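Local coordinates for protein Dph2 (Pyrococcus horikoshii, PDB 3LZD) that catalyses the first step of diphthamide biosynthesis, using a [4Fe-4S] cluster to transfer the 3-amino-3-carboxypropyl group of S-adenosyl-L-methionine to a histidine of elongation factor 2, at residues A[155-160]-A[165-170]; A[188-193]-A[200-205]; A[225-230]-A[356-361]. All blocks are in the same frame, centred on the assembly; numbering follows the deposited sequence.

Contact 1 (A[155-160]-A[165-170])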
loop_
_atom_site.group_PDB
_atom_site.type_symbol
_atom_site.label_atom_id
_atom_site.label_comp_id
_atom_site.label_asym_id
_atom_site.label_seq_id
_atom_site.Cartn_x
_atom_site.Cartn_y
_atom_site.Cartn_z
ATOM N N ILE A 155 12.441 -19.802 36.210
ATOM C CA ILE A 155 11.859 -18.723 35.433
ATOM C C ILE A 155 12.102 -18.835 33.931
ATOM O O ILE A 155 13.087 -19.432 33.486
ATOM C CB ILE A 155 12.385 -17.360 35.916
ATOM C CG1 ILE A 155 13.900 -17.287 35.730
ATOM C CG2 ILE A 155 12.032 -17.157 37.382
ATOM C CD1 ILE A 155 14.483 -15.919 36.071
ATOM N N ILE A 156 11.186 -18.251 33.160
ATOM C CA ILE A 156 11.266 -18.243 31.705
ATOM C C ILE A 156 11.750 -16.843 31.325
ATOM O O ILE A 156 11.183 -15.843 31.775
ATOM C CB ILE A 156 9.872 -18.486 31.074
ATOM C CG1 ILE A 156 9.348 -19.863 31.489
ATOM C CG2 ILE A 156 9.954 -18.339 29.543
ATOM C CD1 ILE A 156 7.885 -20.103 31.140
ATOM N N VAL A 157 12.792 -16.759 30.508
ATOM C CA VAL A 157 13.325 -15.454 30.135
ATOM C C VAL A 157 13.104 -15.166 28.656
ATOM O O VAL A 157 13.418 -15.992 27.793
ATOM C CB VAL A 157 14.822 -15.363 30.505
ATOM C CG1 VAL A 157 15.400 -14.016 30.097
ATOM C CG2 VAL A 157 14.972 -15.550 32.017
ATOM N N THR A 158 12.569 -13.978 28.386
ATOM C CA THR A 158 12.231 -13.538 27.037
ATOM C C THR A 158 12.647 -12.099 26.798
ATOM O O THR A 158 12.811 -11.321 27.742
ATOM C CB THR A 158 10.701 -13.584 26.804
ATOM O OG1 THR A 158 10.051 -12.701 27.729
ATOM C CG2 THR A 158 10.157 -14.977 27.027
ATOM N N THR A 159 12.810 -11.748 25.525
ATOM C CA THR A 159 13.164 -10.392 25.144
ATOM C C THR A 159 12.815 -10.202 23.669
ATOM O O THR A 159 12.345 -11.133 23.015
ATOM C CB THR A 159 14.671 -10.105 25.387
ATOM O OG1 THR A 159 14.911 -8.703 25.240
ATOM C CG2 THR A 159 15.552 -10.858 24.403
ATOM N N THR A 160 13.010 -8.995 23.160
ATOM C CA THR A 160 12.741 -8.701 21.759
ATOM C C THR A 160 14.077 -8.784 21.001
ATOM O O THR A 160 15.151 -8.814 21.604
ATOM C CB THR A 160 12.192 -7.271 21.569
ATOM O OG1 THR A 160 13.110 -6.345 22.161
ATOM C CG2 THR A 160 10.812 -7.111 22.204
ATOM N N HIS A 165 21.018 -10.499 21.814
ATOM C CA HIS A 165 22.416 -10.831 22.037
ATOM C C HIS A 165 22.729 -10.739 23.520
ATOM O O HIS A 165 23.721 -11.281 23.969
ATOM C CB HIS A 165 23.328 -9.869 21.270
ATOM C CG HIS A 165 23.077 -8.426 21.583
ATOM N ND1 HIS A 165 21.850 -7.828 21.387
ATOM C CD2 HIS A 165 23.889 -7.464 22.085
ATOM C CE1 HIS A 165 21.916 -6.559 21.753
ATOM N NE2 HIS A 165 23.143 -6.313 22.181
ATOM N N GLN A 166 21.874 -10.059 24.278
ATOM C CA GLN A 166 22.092 -9.908 25.714
ATOM C C GLN A 166 21.490 -11.034 26.560
ATOM O O GLN A 166 21.711 -11.090 27.767
ATOM C CB GLN A 166 21.522 -8.566 26.186
ATOM C CG GLN A 166 22.292 -7.337 25.713
ATOM C CD GLN A 166 23.456 -6.983 26.613
ATOM O OE1 GLN A 166 23.342 -7.023 27.843
ATOM N NE2 GLN A 166 24.576 -6.608 26.009
ATOM N N LEU A 167 20.753 -11.944 25.931
ATOM C CA LEU A 167 20.121 -13.038 26.661
ATOM C C LEU A 167 21.108 -13.980 27.355
ATOM O O LEU A 167 20.830 -14.475 28.453
ATOM C CB LEU A 167 19.213 -13.828 25.724
ATOM C CG LEU A 167 17.891 -14.293 26.314
ATOM C CD1 LEU A 167 17.147 -13.098 26.909
ATOM C CD2 LEU A 167 17.051 -14.955 25.224
ATOM N N LYS A 168 22.257 -14.228 26.731
ATOM C CA LYS A 168 23.274 -15.100 27.328
ATOM C C LYS A 168 23.754 -14.529 28.666
ATOM O O LYS A 168 23.904 -15.262 29.644
ATOM C CB LYS A 168 24.481 -15.267 26.388
ATOM N N GLU A 169 23.986 -13.220 28.697
ATOM C CA GLU A 169 24.445 -12.544 29.901
ATOM C C GLU A 169 23.355 -12.551 30.972
ATOM O O GLU A 169 23.623 -12.799 32.145
ATOM C CB GLU A 169 24.828 -11.103 29.579
ATOM C CG GLU A 169 26.017 -10.609 30.375
ATOM C CD GLU A 169 27.110 -10.062 29.482
ATOM O OE1 GLU A 169 27.373 -10.678 28.424
ATOM O OE2 GLU A 169 27.708 -9.025 29.843
ATOM N N ALA A 170 22.129 -12.256 30.561
ATOM C CA ALA A 170 21.010 -12.254 31.476
ATOM C C ALA A 170 20.896 -13.657 32.100
ATOM O O ALA A 170 20.653 -13.800 33.300
ATOM C CB ALA A 170 19.739 -11.904 30.721
#

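Contact 2 (A[188-193]-A[200-205])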
loop_
_atom_site.group_PDB
_atom_site.type_symbol
_atom_site.label_atom_id
_atom_site.label_comp_id
_atom_site.label_asym_id
_atom_site.label_seq_id
_atom_site.Cartn_x
_atom_site.Cartn_y
_atom_site.Cartn_z
ATOM N N SER A 188 9.264 -21.447 13.646
ATOM C CA SER A 188 9.885 -20.918 12.426
ATOM C C SER A 188 9.658 -19.441 12.163
ATOM O O SER A 188 10.321 -18.844 11.308
ATOM C CB SER A 188 9.431 -21.730 11.214
ATOM O OG SER A 188 8.026 -21.832 11.198
ATOM N N ARG A 189 8.714 -18.851 12.885
ATOM C CA ARG A 189 8.446 -17.427 12.752
ATOM C C ARG A 189 9.490 -16.638 13.591
ATOM O O ARG A 189 9.720 -15.436 13.370
ATOM C CB ARG A 189 7.022 -17.121 13.229
ATOM C CG ARG A 189 6.458 -15.835 12.665
ATOM C CD ARG A 189 5.011 -15.608 13.065
ATOM N NE ARG A 189 4.582 -14.309 12.573
ATOM C CZ ARG A 189 4.338 -14.041 11.293
ATOM N NH1 ARG A 189 4.460 -14.995 10.374
ATOM N NH2 ARG A 189 4.029 -12.805 10.928
ATOM N N ILE A 190 10.128 -17.334 14.532
ATOM C CA ILE A 190 11.147 -16.754 15.423
ATOM C C ILE A 190 12.559 -17.004 14.875
ATOM O O ILE A 190 12.801 -18.017 14.214
ATOM C CB ILE A 190 11.002 -17.367 16.851
ATOM C CG1 ILE A 190 9.613 -17.020 17.425
ATOM C CG2 ILE A 190 12.127 -16.888 17.769
ATOM C CD1 ILE A 190 9.317 -15.503 17.495
ATOM N N SER A 191 13.484 -16.087 15.153
ATOM C CA SER A 191 14.871 -16.185 14.679
ATOM C C SER A 191 15.880 -16.755 15.689
ATOM O O SER A 191 16.857 -17.412 15.298
ATOM C CB SER A 191 15.369 -14.801 14.228
ATOM O OG SER A 191 14.449 -14.191 13.327
ATOM N N TRP A 192 15.659 -16.490 16.975
ATOM C CA TRP A 192 16.573 -16.954 18.011
ATOM C C TRP A 192 15.808 -17.397 19.257
ATOM O O TRP A 192 14.750 -16.865 19.551
ATOM C CB TRP A 192 17.508 -15.827 18.461
ATOM C CG TRP A 192 18.250 -15.096 17.408
ATOM C CD1 TRP A 192 19.421 -15.471 16.805
ATOM C CD2 TRP A 192 17.912 -13.815 16.871
ATOM N NE1 TRP A 192 19.834 -14.488 15.925
ATOM C CE2 TRP A 192 18.924 -13.464 15.950
ATOM C CE3 TRP A 192 16.852 -12.924 17.084
ATOM C CZ2 TRP A 192 18.907 -12.261 15.242
ATOM C CZ3 TRP A 192 16.837 -11.727 16.384
ATOM C CH2 TRP A 192 17.862 -11.408 15.473
ATOM N N PRO A 193 16.351 -18.368 20.018
ATOM C CA PRO A 193 15.663 -18.818 21.236
ATOM C C PRO A 193 15.481 -17.593 22.173
ATOM O O PRO A 193 16.378 -16.742 22.275
ATOM C CB PRO A 193 16.634 -19.842 21.828
ATOM C CG PRO A 193 17.400 -20.355 20.596
ATOM C CD PRO A 193 17.625 -19.086 19.818
ATOM N N ASN A 200 3.863 -13.435 18.196
ATOM C CA ASN A 200 4.318 -14.791 18.459
ATOM C C ASN A 200 5.088 -14.918 19.745
ATOM O O ASN A 200 6.170 -14.352 19.893
ATOM C CB ASN A 200 5.184 -15.309 17.308
ATOM C CG ASN A 200 5.586 -16.776 17.495
ATOM O OD1 ASN A 200 6.377 -17.110 18.374
ATOM N ND2 ASN A 200 5.028 -17.654 16.667
ATOM N N TYR A 201 4.543 -15.700 20.665
ATOM C CA TYR A 201 5.185 -15.901 21.950
ATOM C C TYR A 201 5.573 -17.351 22.164
ATOM O O TYR A 201 5.634 -17.830 23.300
ATOM C CB TYR A 201 4.241 -15.430 23.061
ATOM C CG TYR A 201 3.851 -13.982 22.889
ATOM C CD1 TYR A 201 2.686 -13.627 22.214
ATOM C CD2 TYR A 201 4.692 -12.963 23.322
ATOM C CE1 TYR A 201 2.376 -12.296 21.970
ATOM C CE2 TYR A 201 4.388 -11.628 23.080
ATOM C CZ TYR A 201 3.235 -11.304 22.403
ATOM O OH TYR A 201 2.951 -9.984 22.124
ATOM N N SER A 202 5.853 -18.053 21.069
ATOM C CA SER A 202 6.213 -19.460 21.171
ATOM C C SER A 202 7.405 -19.735 22.089
ATOM O O SER A 202 7.426 -20.773 22.761
ATOM C CB SER A 202 6.461 -20.055 19.772
ATOM O OG SER A 202 7.540 -19.405 19.116
ATOM N N VAL A 203 8.388 -18.829 22.153
ATOM C CA VAL A 203 9.553 -19.071 23.020
ATOM C C VAL A 203 9.190 -19.188 24.496
ATOM O O VAL A 203 9.976 -19.708 25.291
ATOM C CB VAL A 203 10.656 -17.958 22.913
ATOM C CG1 VAL A 203 11.130 -17.814 21.467
ATOM C CG2 VAL A 203 10.140 -16.626 23.450
ATOM N N ALA A 204 7.999 -18.719 24.861
ATOM C CA ALA A 204 7.566 -18.750 26.265
ATOM C C ALA A 204 6.662 -19.922 26.635
ATOM O O ALA A 204 6.217 -20.021 27.783
ATOM C CB ALA A 204 6.864 -17.435 26.618
ATOM N N LYS A 205 6.384 -20.804 25.677
ATOM C CA LYS A 205 5.528 -21.956 25.945
ATOM C C LYS A 205 6.389 -23.127 26.401
ATOM O O LYS A 205 6.477 -24.163 25.724
ATOM C CB LYS A 205 4.744 -22.356 24.693
ATOM C CG LYS A 205 3.925 -21.237 24.044
ATOM C CD LYS A 205 2.899 -20.642 24.992
ATOM C CE LYS A 205 1.601 -20.271 24.261
ATOM N NZ LYS A 205 1.806 -19.509 23.000
#

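Contact 3 (A[225-230]-A[356-361])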
loop_
_atom_site.group_PDB
_atom_site.type_symbol
_atom_site.label_atom_id
_atom_site.label_comp_id
_atom_site.label_asym_id
_atom_site.label_seq_id
_atom_site.Cartn_x
_atom_site.Cartn_y
_atom_site.Cartn_z
ATOM N N ALA A 225 1.610 -12.230 28.859
ATOM C CA ALA A 225 0.672 -12.520 29.937
ATOM C C ALA A 225 -0.635 -13.135 29.442
ATOM O O ALA A 225 -1.159 -14.068 30.049
ATOM C CB ALA A 225 0.371 -11.234 30.720
ATOM N N VAL A 226 -1.177 -12.606 28.349
ATOM C CA VAL A 226 -2.427 -13.141 27.834
ATOM C C VAL A 226 -2.231 -14.464 27.093
ATOM O O VAL A 226 -3.102 -15.321 27.111
ATOM C CB VAL A 226 -3.124 -12.142 26.890
ATOM C CG1 VAL A 226 -4.483 -12.698 26.462
ATOM C CG2 VAL A 226 -3.273 -10.791 27.578
ATOM N N ALA A 227 -1.072 -14.638 26.468
ATOM C CA ALA A 227 -0.793 -15.847 25.705
ATOM C C ALA A 227 -0.439 -17.055 26.552
ATOM O O ALA A 227 -0.830 -18.179 26.242
ATOM C CB ALA A 227 0.332 -15.576 24.708
ATOM N N THR A 228 0.313 -16.821 27.618
ATOM C CA THR A 228 0.748 -17.900 28.492
ATOM C C THR A 228 -0.097 -18.015 29.752
ATOM O O THR A 228 -0.014 -19.010 30.468
ATOM C CB THR A 228 2.187 -17.677 28.934
ATOM O OG1 THR A 228 2.220 -16.642 29.926
ATOM C CG2 THR A 228 3.035 -17.254 27.750
ATOM N N ARG A 229 -0.898 -16.991 30.021
ATOM C CA ARG A 229 -1.740 -16.959 31.215
ATOM C C ARG A 229 -0.875 -17.169 32.450
ATOM O O ARG A 229 -1.353 -17.641 33.482
ATOM C CB ARG A 229 -2.840 -18.026 31.145
ATOM N N LYS A 230 0.410 -16.829 32.335
ATOM C CA LYS A 230 1.326 -16.940 33.460
ATOM C C LYS A 230 1.687 -15.545 33.965
ATOM O O LYS A 230 1.329 -14.539 33.353
ATOM C CB LYS A 230 2.598 -17.685 33.065
ATOM C CG LYS A 230 2.393 -19.170 32.828
ATOM C CD LYS A 230 3.715 -19.899 32.628
ATOM C CE LYS A 230 3.488 -21.396 32.451
ATOM N NZ LYS A 230 4.745 -22.138 32.176
ATOM N N PHE A 356 -5.131 -15.002 22.940
ATOM C CA PHE A 356 -4.372 -14.121 22.063
ATOM C C PHE A 356 -4.224 -14.665 20.642
ATOM O O PHE A 356 -3.833 -15.811 20.438
ATOM C CB PHE A 356 -2.983 -13.879 22.660
ATOM C CG PHE A 356 -2.368 -12.573 22.253
ATOM C CD1 PHE A 356 -2.703 -11.400 22.918
ATOM C CD2 PHE A 356 -1.476 -12.510 21.189
ATOM C CE1 PHE A 356 -2.160 -10.175 22.536
ATOM C CE2 PHE A 356 -0.924 -11.280 20.793
ATOM C CZ PHE A 356 -1.270 -10.115 21.470
ATOM N N ASP A 357 -4.533 -13.835 19.658
ATOM C CA ASP A 357 -4.418 -14.245 18.269
ATOM C C ASP A 357 -2.937 -14.275 17.879
ATOM O O ASP A 357 -2.319 -13.235 17.664
ATOM C CB ASP A 357 -5.159 -13.254 17.372
ATOM C CG ASP A 357 -5.179 -13.688 15.924
ATOM O OD1 ASP A 357 -5.035 -12.824 15.032
ATOM O OD2 ASP A 357 -5.345 -14.902 15.677
ATOM N N GLU A 358 -2.360 -15.461 17.806
ATOM C CA GLU A 358 -0.955 -15.585 17.439
ATOM C C GLU A 358 -0.804 -16.107 16.022
ATOM O O GLU A 358 -1.667 -16.823 15.519
ATOM C CB GLU A 358 -0.237 -16.557 18.379
ATOM C CG GLU A 358 0.306 -15.945 19.659
ATOM C CD GLU A 358 0.984 -16.982 20.552
ATOM O OE1 GLU A 358 0.270 -17.667 21.310
ATOM O OE2 GLU A 358 2.227 -17.117 20.485
ATOM N N ILE A 359 0.293 -15.737 15.376
ATOM C CA ILE A 359 0.580 -16.242 14.042
ATOM C C ILE A 359 1.689 -17.250 14.313
ATOM O O ILE A 359 2.835 -16.872 14.573
ATOM C CB ILE A 359 1.082 -15.131 13.100
ATOM C CG1 ILE A 359 -0.055 -14.142 12.824
ATOM C CG2 ILE A 359 1.598 -15.738 11.804
ATOM C CD1 ILE A 359 0.344 -12.962 11.931
ATOM N N LEU A 360 1.344 -18.534 14.260
ATOM C CA LEU A 360 2.308 -19.576 14.560
ATOM C C LEU A 360 3.010 -20.156 13.345
ATOM O O LEU A 360 2.459 -20.171 12.253
ATOM C CB LEU A 360 1.620 -20.690 15.344
ATOM C CG LEU A 360 0.877 -20.202 16.594
ATOM C CD1 LEU A 360 -0.091 -21.259 17.075
ATOM C CD2 LEU A 360 1.867 -19.839 17.684
ATOM N N GLY A 361 4.250 -20.601 13.551
ATOM C CA GLY A 361 5.023 -21.212 12.484
ATOM C C GLY A 361 5.248 -22.676 12.839
ATOM O O GLY A 361 4.647 -23.182 13.787
HETATM O O HOH W 1 -3.977 -16.699 24.720
#

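Contact 1 (A[155-160]-A[165-170])
Thr159 and Leu167 bring the strand and the helical segment nearest each other, their CA atoms 7.6 Å apart, and across that spacing the segments meet through side chains alone. One methyl group does the work. Leu167 CD1 packs against Val157 CG1 at 3.7 Å and, on the other strand residue pointing its way, against Thr159 CG2, also at 3.7 Å. The angle subtended at CD1 by these two methyls is about 121°, so the leucine tip wedges between them. Val157 presents CG1 by holding it anti to the backbone N (chi1 179°). The intervening Thr158 points to the reverse side of the strand, as alternation requires. The two elements belong to a beta-alpha-beta unit in which strand 154-159 leads through helix 167-176 to the neighbouring parallel strand 180-182, and Leu167 packs the helix on strand 154-159. Thr159 divides its side chain between two tasks: its methyl meets the leucine, while OG1 is hydrogen-bonded to the carbonyl of Ile214 on the adjacent strand 210-214. One turn on from Gln166, Ala170 also points toward the strand, but its side chain packs on Ile214 and on Leu141 of helix 138-143.

Contact 2 (A[188-193]-A[200-205])
Ile190 lays a purely hydrocarbon branch against the amide oxygen of Asn200: CG1 lies 3.4 Å from OD1, yet no hydrogen bond crosses between the segments. The oxygen is occupied within its own segment. Ser202 OG donates to Asn200 OD1 over 2.7 Å, in the carbonyl plane and on a lone pair. The backbone also reaches that atom, Ser202 N bonding to Asn200 OD1 at 2.9 Å, but from a position 50° out of the plane; this second bond makes an Asx turn leading into the 3-10 segment 202-204. Asn200 carries its amide to this place with CG anti to the backbone N (chi1 -175°).

The amide nitrogen faces elsewhere, bonding to Asp187 OD2 and to Ile359 O, while the aliphatic part of Arg189 passes beside it, with CB 4.0 Å from Asn200 ND2. The arginine chain then runs on, extended, to a guanidinium group that bonds to Gly276 O; the side chain comes within about 3 Å (nearest atoms) of the iron-sulphur cluster, whose ligand Cys199 directly precedes Asn200. Further along, the isoleucine uses its other branch: CG2 meets Val203 CG1 at 3.9 Å, the two side chains crossing at about a right angle. An alanine in place of Asn200 would remove the amide, and is likely to leave Ser202 N and Asp187 OD2 without these partners and the turn beside the cluster ligand less well fixed.

Since the amide of this buried asparagine is engaged at both ends, Ile190 can pack on it without stranding a polar atom; the direct contact between the segments is by packing, while hydrogen bonds to the adjoining Asp187 and to Ile359 hold Asn200, next to Cys199, in place.

Contact 3 (A[225-230]-A[356-361])
Phe356 rests on the last turn of helix 219-228, and its backbone comes close: CA of Phe356 and CA of Ala227 are the nearest such pair of the two segments, 5.4 Å apart. Followed outward, the side chain begins at CB, which packs on Ala227, 4.2 Å from its CA and only slightly farther from its CB. At the next atom the chain turns; CG stands anti to the backbone N (chi1 -153°), which carries the ring along the helix to Val226. There CD1 is the ring atom that touches, 4.1 Å from Val226 CB, with the valine lying oblique to the ring and the two side chains crossing at about a right angle. The phenylalanine side chain stands about 6 Å from that of Cys199 at the nearest atoms.

Next to this apolar patch the main chains are joined through a water, which accepts from Phe356 N at 2.7 Å and donates to Val226 O at 2.9 Å. It thereby satisfies the carbonyl of Val226, in the last turn, three residues before Arg229 leaves helical geometry with a positive phi.

Two residues on from Phe356, Glu358 places OE1 4.0 Å from Ala227 CB, a packing contact only; OE2 accepts from the backbone N of Tyr201, and OE1 makes a salt bridge with Lys205 NZ.

From the end of helix 219-228 the loop 356-361 runs to the three-cysteine [4Fe-4S] site, where Ile359 pairs through its backbone with Cys199 and lines the cluster pocket.

How the contacts relate
The contacts follow one another in series along the chain. Contacts 1 and 2 lie on the sheet of strands 180-182, 154-159, 210-214, 231-235 and 242-244 and its connections: contact 1 within its beta-alpha-beta unit, away from the cluster, and contact 2, centred 13 Å from contact 1, between strands 180-182 and 210-214, where Leu167 CD2 of contact 1 reaches Pro193 O at 3.5 Å. Contact 3, centred 11 Å from contact 2 and 19 Å from contact 1, joins helix 219-228, between strands 210-214 and 231-235, to the much later loop 356-361. Contacts 2 and 3 thus supply Arg189 and Ile359 to one iron-sulphur pocket from distant parts of the chain.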